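Local coordinates for terminal oxygenase component of carbazole (Janthinobacterium sp., PDB 7BUG), which catalyses, as the terminal oxygenase of carbazole 1,9a-dioxygenase, the angular dioxygenation of carbazole that leads to 2'-aminobiphenyl-2,3-diol, at residues K22-F34 / W285-Q298. Residues are numbered along the deposited sequence; the frame is centred on the assembly and turned at random.
Sequences KLGFRNHWYPVMF and WYVPIDENTHYYFQ
Pro31 is wedged between two aromatic rings of 285-298 and makes a CH-pi contact with each. Its CG stands 3.5 Å from the centroid of the Trp285 five-membered ring, only 11° off the normal, while its CB lies 3.7 Å from the Phe297 centroid, about as close to the perpendicular. Phe297 carries its CG anti to its own backbone nitrogen (chi1 -171°), which sends the ring between Pro31 and Phe34. The Phe34 ring lies over the opposite face in an offset stack, centroids 4.6 Å apart and planes at 24°; Phe297 CZ stands over one face of the Phe34 ring, displaced toward its rim. Were Phe297 reduced to an alanine, Pro31 CB would probably lose its CH-pi face and Phe34 its stacking partner, with a gap between them. Strand 28-32, an outermost strand of the six-stranded antiparallel sheet in the Rieske part of the chain, here packs on the hairpin 285-298 of the catalytic part's seven-stranded sheet. No direct hydrogen bond joins the segments and strand 28-32 runs nearly perpendicular to strand 285-288, so the edge strand crosses the hairpin steeply and meets it through side chains. One water bridges them, donating to Trp29 O and accepting from Trp285 NE1, each at 2.8 Å. Further along, Tyr30 CB lies against Val287 CG1, the two side chains running antiparallel, and Pro288 CD meets Tyr30 CE1 at 3.8 Å; the Tyr30 hydroxyl donates to Phe25 O in the carbonyl plane, on a lone pair, which fixes the ring's outer end. Pro288 CG also presses on Gly24 CA, where a CB would clash. At the hairpin turn, Leu23 CD2 packs on Glu291 CD at 3.5 Å, the carboxylate having its polar partner in Gln379, and Lys22 lays its CG and CD against the Glu291 methylenes, its NZ being salt-bridged to Asp347 instead.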
# COMPACT_ATOMS: atom_id res chain seq x y z
N LYS A 22 10.78 17.32 4.53
CA LYS A 22 10.64 15.92 4.10
C LYS A 22 10.88 15.79 2.59
O LYS A 22 11.45 14.76 2.15
CB LYS A 22 9.25 15.43 4.52
CG LYS A 22 8.99 13.97 4.22
CD LYS A 22 7.62 13.58 4.69
CE LYS A 22 7.48 13.78 6.18
NZ LYS A 22 6.64 12.70 6.74
N LEU A 23 10.51 16.80 1.80
CA LEU A 23 10.69 16.80 0.32
C LEU A 23 11.95 17.54 -0.12
O LEU A 23 12.16 17.66 -1.35
CB LEU A 23 9.47 17.45 -0.34
CG LEU A 23 8.24 16.58 -0.44
CD1 LEU A 23 7.04 17.43 -0.85
CD2 LEU A 23 8.45 15.42 -1.42
N GLY A 24 12.79 18.01 0.80
CA GLY A 24 13.99 18.78 0.47
C GLY A 24 13.73 20.28 0.43
O GLY A 24 12.60 20.75 0.67
N PHE A 25 14.74 20.99 0.03
CA PHE A 25 14.76 22.47 0.00
C PHE A 25 14.58 22.94 -1.43
O PHE A 25 15.40 22.63 -2.32
CB PHE A 25 16.06 22.98 0.62
CG PHE A 25 16.19 22.59 2.07
CD1 PHE A 25 15.22 22.94 3.01
CD2 PHE A 25 17.35 21.97 2.50
CE1 PHE A 25 15.42 22.65 4.36
CE2 PHE A 25 17.54 21.71 3.85
CZ PHE A 25 16.55 22.00 4.77
N ARG A 26 13.57 23.77 -1.63
CA ARG A 26 13.33 24.44 -2.90
C ARG A 26 14.35 25.57 -3.08
O ARG A 26 14.92 26.00 -2.09
CB ARG A 26 11.88 24.91 -3.00
CG ARG A 26 11.45 25.35 -4.38
CD ARG A 26 9.97 25.73 -4.37
NE ARG A 26 9.56 26.05 -5.71
CZ ARG A 26 9.30 25.12 -6.64
NH1 ARG A 26 9.18 23.84 -6.31
NH2 ARG A 26 9.00 25.52 -7.87
N ASN A 27 14.56 25.99 -4.32
CA ASN A 27 15.43 27.13 -4.69
C ASN A 27 16.90 26.78 -4.47
O ASN A 27 17.69 27.65 -4.07
CB ASN A 27 14.95 28.39 -3.95
CG ASN A 27 13.50 28.67 -4.24
OD1 ASN A 27 13.13 28.74 -5.40
ND2 ASN A 27 12.66 28.80 -3.22
N HIS A 28 17.32 25.54 -4.79
CA HIS A 28 18.72 25.13 -4.89
C HIS A 28 18.91 24.31 -6.17
O HIS A 28 17.93 23.80 -6.71
CB HIS A 28 19.18 24.29 -3.68
CG HIS A 28 19.14 24.95 -2.36
ND1 HIS A 28 20.25 25.52 -1.81
CD2 HIS A 28 18.14 25.12 -1.48
CE1 HIS A 28 19.89 26.03 -0.62
NE2 HIS A 28 18.62 25.79 -0.37
N TRP A 29 20.14 24.24 -6.59
CA TRP A 29 20.64 23.36 -7.64
C TRP A 29 20.79 21.95 -7.09
O TRP A 29 21.35 21.81 -6.01
CB TRP A 29 21.97 23.86 -8.17
CG TRP A 29 21.94 25.15 -8.91
CD1 TRP A 29 22.29 26.38 -8.43
CD2 TRP A 29 21.62 25.32 -10.30
NE1 TRP A 29 22.17 27.31 -9.42
CE2 TRP A 29 21.83 26.69 -10.58
CE3 TRP A 29 21.22 24.48 -11.33
CZ2 TRP A 29 21.58 27.23 -11.83
CZ3 TRP A 29 21.04 24.99 -12.58
CH2 TRP A 29 21.21 26.35 -12.83
N TYR A 30 20.39 20.98 -7.91
CA TYR A 30 20.60 19.55 -7.61
C TYR A 30 21.10 18.79 -8.83
O TYR A 30 20.54 18.94 -9.91
CB TYR A 30 19.28 18.89 -7.20
CG TYR A 30 18.76 19.39 -5.89
CD1 TYR A 30 19.20 18.87 -4.69
CD2 TYR A 30 17.84 20.41 -5.84
CE1 TYR A 30 18.70 19.32 -3.48
CE2 TYR A 30 17.37 20.91 -4.64
CZ TYR A 30 17.78 20.35 -3.45
OH TYR A 30 17.27 20.87 -2.30
N PRO A 31 22.06 17.89 -8.66
CA PRO A 31 22.46 16.99 -9.73
C PRO A 31 21.49 15.83 -9.89
O PRO A 31 20.98 15.35 -8.88
CB PRO A 31 23.85 16.52 -9.33
CG PRO A 31 23.77 16.46 -7.86
CD PRO A 31 22.88 17.63 -7.45
N VAL A 32 21.19 15.44 -11.12
CA VAL A 32 20.17 14.37 -11.33
C VAL A 32 20.67 13.28 -12.26
O VAL A 32 20.07 12.21 -12.24
CB VAL A 32 18.88 14.98 -11.86
CG1 VAL A 32 18.25 15.91 -10.80
CG2 VAL A 32 19.07 15.72 -13.15
N MET A 33 21.69 13.55 -13.07
CA MET A 33 22.21 12.54 -14.02
C MET A 33 23.52 13.07 -14.57
O MET A 33 23.91 14.19 -14.25
CB MET A 33 21.24 12.29 -15.17
CG MET A 33 21.09 13.42 -16.10
SD MET A 33 19.83 13.05 -17.39
CE MET A 33 18.34 13.20 -16.43
N PHE A 34 24.23 12.22 -15.31
CA PHE A 34 25.50 12.61 -15.97
C PHE A 34 25.20 13.07 -17.39
O PHE A 34 24.25 12.67 -18.01
CB PHE A 34 26.51 11.46 -15.91
CG PHE A 34 26.94 11.14 -14.50
CD1 PHE A 34 27.82 11.96 -13.82
CD2 PHE A 34 26.38 10.07 -13.84
CE1 PHE A 34 28.20 11.68 -12.51
CE2 PHE A 34 26.77 9.78 -12.54
CZ PHE A 34 27.62 10.61 -11.86
N TRP A 285 26.15 13.69 -3.30
CA TRP A 285 24.85 14.34 -3.05
C TRP A 285 23.83 13.27 -2.64
O TRP A 285 23.89 12.13 -3.18
CB TRP A 285 24.34 15.05 -4.29
CG TRP A 285 24.97 16.36 -4.63
CD1 TRP A 285 24.34 17.55 -4.47
CD2 TRP A 285 26.25 16.66 -5.23
NE1 TRP A 285 25.10 18.58 -4.96
CE2 TRP A 285 26.29 18.07 -5.41
CE3 TRP A 285 27.34 15.90 -5.65
CZ2 TRP A 285 27.38 18.71 -5.98
CZ3 TRP A 285 28.42 16.55 -6.24
CH2 TRP A 285 28.42 17.93 -6.38
N TYR A 286 22.85 13.71 -1.88
CA TYR A 286 21.66 12.95 -1.49
C TYR A 286 20.46 13.76 -1.93
O TYR A 286 19.97 14.65 -1.19
CB TYR A 286 21.71 12.69 0.00
CG TYR A 286 23.09 12.40 0.54
CD1 TYR A 286 23.67 11.14 0.43
CD2 TYR A 286 23.84 13.42 1.08
CE1 TYR A 286 24.94 10.91 0.94
CE2 TYR A 286 25.12 13.20 1.58
CZ TYR A 286 25.67 11.94 1.51
OH TYR A 286 26.95 11.85 2.05
N VAL A 287 20.02 13.47 -3.12
CA VAL A 287 19.04 14.35 -3.81
C VAL A 287 17.63 13.84 -3.55
O VAL A 287 17.28 12.71 -3.94
CB VAL A 287 19.34 14.40 -5.31
CG1 VAL A 287 18.35 15.29 -6.01
CG2 VAL A 287 20.77 14.84 -5.53
N PRO A 288 16.73 14.68 -3.01
CA PRO A 288 15.38 14.23 -2.72
C PRO A 288 14.59 13.98 -4.00
O PRO A 288 14.48 14.85 -4.90
CB PRO A 288 14.72 15.39 -1.94
CG PRO A 288 15.85 16.31 -1.61
CD PRO A 288 16.93 16.07 -2.64
N ILE A 289 14.06 12.76 -4.10
CA ILE A 289 13.15 12.34 -5.20
C ILE A 289 11.72 12.50 -4.74
O ILE A 289 10.91 13.14 -5.43
CB ILE A 289 13.46 10.91 -5.70
CG1 ILE A 289 14.80 10.89 -6.41
CG2 ILE A 289 12.35 10.36 -6.57
CD1 ILE A 289 15.31 9.51 -6.72
N ASP A 290 11.41 11.94 -3.57
CA ASP A 290 10.09 12.11 -2.92
C ASP A 290 10.36 11.86 -1.43
O ASP A 290 11.51 11.80 -1.05
CB ASP A 290 9.04 11.19 -3.54
CG ASP A 290 9.29 9.70 -3.39
OD1 ASP A 290 10.10 9.30 -2.54
OD2 ASP A 290 8.62 8.92 -4.16
N GLU A 291 9.32 11.74 -0.60
CA GLU A 291 9.50 11.67 0.86
C GLU A 291 10.30 10.44 1.22
O GLU A 291 10.85 10.39 2.28
CB GLU A 291 8.12 11.65 1.50
CG GLU A 291 7.31 12.89 1.13
CD GLU A 291 6.37 12.88 -0.08
OE1 GLU A 291 5.40 13.72 -0.03
OE2 GLU A 291 6.54 12.08 -1.08
N ASN A 292 10.31 9.42 0.36
CA ASN A 292 10.82 8.06 0.69
C ASN A 292 12.11 7.70 -0.06
O ASN A 292 12.62 6.60 0.16
CB ASN A 292 9.76 7.03 0.28
CG ASN A 292 8.41 7.28 0.91
OD1 ASN A 292 8.33 7.59 2.10
ND2 ASN A 292 7.38 7.28 0.07
N THR A 293 12.61 8.54 -0.98
CA THR A 293 13.58 8.11 -2.02
C THR A 293 14.57 9.26 -2.29
O THR A 293 14.19 10.41 -2.23
CB THR A 293 12.82 7.76 -3.31
OG1 THR A 293 11.58 7.11 -2.97
CG2 THR A 293 13.67 6.86 -4.18
N HIS A 294 15.80 8.92 -2.59
CA HIS A 294 16.84 9.90 -2.99
C HIS A 294 17.64 9.34 -4.14
O HIS A 294 17.83 8.12 -4.27
CB HIS A 294 17.71 10.38 -1.84
CG HIS A 294 18.60 9.37 -1.22
ND1 HIS A 294 18.10 8.46 -0.26
CD2 HIS A 294 19.92 9.13 -1.32
CE1 HIS A 294 19.09 7.69 0.12
NE2 HIS A 294 20.21 8.05 -0.49
N TYR A 295 18.23 10.24 -4.90
CA TYR A 295 19.40 9.88 -5.74
C TYR A 295 20.66 9.95 -4.88
O TYR A 295 20.90 10.90 -4.16
CB TYR A 295 19.65 10.82 -6.91
CG TYR A 295 18.65 10.82 -8.01
CD1 TYR A 295 18.64 9.75 -8.88
CD2 TYR A 295 17.76 11.87 -8.21
CE1 TYR A 295 17.74 9.70 -9.91
CE2 TYR A 295 16.84 11.83 -9.24
CZ TYR A 295 16.87 10.75 -10.12
OH TYR A 295 16.00 10.61 -11.17
N TYR A 296 21.46 8.90 -4.89
CA TYR A 296 22.78 8.87 -4.25
C TYR A 296 23.77 9.13 -5.37
O TYR A 296 24.12 8.22 -6.19
CB TYR A 296 22.98 7.55 -3.51
CG TYR A 296 24.33 7.42 -2.88
CD1 TYR A 296 24.99 8.47 -2.26
CD2 TYR A 296 24.94 6.16 -2.78
CE1 TYR A 296 26.22 8.32 -1.66
CE2 TYR A 296 26.14 5.99 -2.12
CZ TYR A 296 26.82 7.06 -1.58
OH TYR A 296 28.07 6.96 -0.98
N PHE A 297 24.13 10.41 -5.51
CA PHE A 297 24.87 10.91 -6.67
C PHE A 297 26.32 11.06 -6.23
O PHE A 297 26.67 12.01 -5.51
CB PHE A 297 24.22 12.20 -7.19
CG PHE A 297 24.78 12.68 -8.51
CD1 PHE A 297 25.92 13.44 -8.60
CD2 PHE A 297 24.08 12.43 -9.66
CE1 PHE A 297 26.37 13.88 -9.84
CE2 PHE A 297 24.52 12.86 -10.91
CZ PHE A 297 25.67 13.60 -10.98
N GLN A 298 27.13 10.05 -6.56
CA GLN A 298 28.47 9.90 -5.98
C GLN A 298 29.49 10.38 -7.03
O GLN A 298 29.32 9.99 -8.23
CB GLN A 298 28.79 8.43 -5.74
CG GLN A 298 28.11 7.77 -4.57
CD GLN A 298 28.41 6.27 -4.64
OE1 GLN A 298 28.12 5.62 -5.64
NE2 GLN A 298 29.07 5.77 -3.61
O HOH W 1 24.04 21.07 -5.83